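Local coordinates for RNA pseudouridylate synthase domain-containing protein 4 (Homo sapiens, PDB 5UBA), which isomerises uridine to pseudouridine in mitochondrial RNAs, including a site in 16S ribosomal RNA that must be modified for assembly of a functional mitochondrial ribosome, at residues K96-A99 with H100-E104. Sequence-based numbering, arbitrary orientation.
Sequences KDMA and HQVQE
One water joins Asp97 to His100 a turn further on: it donates to Asp97 OD1 at 2.7 Å and lies in the plane of the imidazole, 2.8 Å from His100 ND1. Asp97 OD1 and His100 ND1 stay 4.3 Å apart, so the polar link runs through the water. The ring's other nitrogen, NE2, has Lys96 NZ 3.2 Å away, brought round by bends at the third and fourth torsions of the lysine chain. Lys96 O sits over one face of the same ring, toward its rim, while accepting the backbone bond from His100 N (2.9 Å). All this happens in the opening turns of helix 96-107, which follows strand 89-93 within the RluA-type pseudouridine synthase family region; Asp95, just ahead, accepts a hydrogen bond from Met98 N through OD2. On another side of the helix Met98 bends at chi2 (56°) and chi3 (61°), which brings CE to 3.4 Å from Gln101 OE1, and SD packs on Val102 CG2 at 4.2 Å. Gln101 NE2 donates to Leu262 O. Gln103 lays its extended chain past Ala99 O, with CG 3.2 Å from that oxygen, and its NE2 donates to Leu78 O on strand 77-78.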
loop_
_atom_site.group_PDB
_atom_site.type_symbol
_atom_site.label_atom_id
_atom_site.label_comp_id
_atom_site.label_asym_id
_atom_site.label_seq_id
_atom_site.Cartn_x
_atom_site.Cartn_y
_atom_site.Cartn_z
ATOM N N LYS A 96 13.245 8.976 19.594
ATOM C CA LYS A 96 12.926 7.549 19.700
ATOM C C LYS A 96 11.639 7.287 20.486
ATOM O O LYS A 96 10.889 6.364 20.148
ATOM C CB LYS A 96 14.073 6.797 20.388
ATOM C CG LYS A 96 13.977 5.287 20.282
ATOM C CD LYS A 96 15.328 4.602 20.509
ATOM C CE LYS A 96 15.449 3.342 19.666
ATOM N NZ LYS A 96 14.329 2.396 19.928
ATOM N N ASP A 97 11.416 8.059 21.541
ATOM C CA ASP A 97 10.219 7.870 22.353
ATOM C C ASP A 97 8.976 8.282 21.591
ATOM O O ASP A 97 7.938 7.624 21.715
ATOM C CB ASP A 97 10.314 8.608 23.690
ATOM C CG ASP A 97 11.355 8.008 24.607
ATOM O OD1 ASP A 97 11.586 6.780 24.581
ATOM O OD2 ASP A 97 11.951 8.782 25.365
ATOM N N MET A 98 9.085 9.321 20.769
ATOM C CA MET A 98 7.955 9.700 19.901
ATOM C C MET A 98 7.694 8.634 18.836
ATOM O O MET A 98 6.524 8.312 18.546
ATOM C CB MET A 98 8.199 11.066 19.249
ATOM C CG MET A 98 7.067 11.551 18.349
ATOM S SD MET A 98 5.461 11.613 19.182
ATOM C CE MET A 98 5.766 12.780 20.511
ATOM N N ALA A 99 8.765 8.062 18.263
ATOM C CA ALA A 99 8.620 6.925 17.354
ATOM C C ALA A 99 7.854 5.802 18.029
ATOM O O ALA A 99 6.943 5.247 17.433
ATOM C CB ALA A 99 9.962 6.406 16.860
ATOM N N HIS A 100 8.211 5.493 19.280
ATOM C CA HIS A 100 7.496 4.451 20.015
ATOM C C HIS A 100 6.035 4.823 20.239
ATOM O O HIS A 100 5.164 3.955 20.120
ATOM C CB HIS A 100 8.166 4.159 21.366
ATOM C CG HIS A 100 9.455 3.422 21.238
ATOM N ND1 HIS A 100 10.355 3.318 22.278
ATOM C CD2 HIS A 100 10.007 2.763 20.192
ATOM C CE1 HIS A 100 11.400 2.618 21.876
ATOM N NE2 HIS A 100 11.216 2.271 20.616
ATOM N N GLN A 101 5.784 6.090 20.536
ATOM C CA GLN A 101 4.406 6.577 20.733
ATOM C C GLN A 101 3.563 6.382 19.465
ATOM O O GLN A 101 2.435 5.850 19.497
ATOM C CB GLN A 101 4.428 8.032 21.153
ATOM C CG GLN A 101 3.094 8.568 21.615
ATOM C CD GLN A 101 3.170 10.025 22.022
ATOM O OE1 GLN A 101 4.193 10.487 22.538
ATOM N NE2 GLN A 101 2.093 10.754 21.798
ATOM N N VAL A 102 4.138 6.744 18.329
ATOM C CA VAL A 102 3.438 6.583 17.055
ATOM C C VAL A 102 3.240 5.112 16.695
ATOM O O VAL A 102 2.160 4.747 16.217
ATOM C CB VAL A 102 4.144 7.355 15.917
ATOM C CG1 VAL A 102 3.393 7.163 14.598
ATOM C CG2 VAL A 102 4.162 8.833 16.260
ATOM N N GLN A 103 4.257 4.280 16.904
ATOM C CA GLN A 103 4.159 2.836 16.711
ATOM C C GLN A 103 2.989 2.284 17.540
ATOM O O GLN A 103 2.223 1.462 17.037
ATOM C CB GLN A 103 5.472 2.141 17.098
ATOM C CG GLN A 103 6.634 2.383 16.142
ATOM C CD GLN A 103 7.991 2.127 16.782
ATOM O OE1 GLN A 103 8.101 1.323 17.708
ATOM N NE2 GLN A 103 9.031 2.803 16.287
ATOM N N GLU A 104 2.857 2.779 18.773
ATOM C CA GLU A 104 1.768 2.324 19.661
ATOM C C GLU A 104 0.397 2.771 19.144
ATOM O O GLU A 104 -0.566 2.012 19.258
ATOM C CB GLU A 104 2.034 2.799 21.092
ATOM C CG GLU A 104 1.040 2.371 22.168
ATOM C CD GLU A 104 1.003 0.887 22.442
ATOM O OE1 GLU A 104 1.780 0.078 21.872
ATOM O OE2 GLU A 104 0.135 0.510 23.278
HETATM O O HOH W 1 9.686 4.926 24.449
#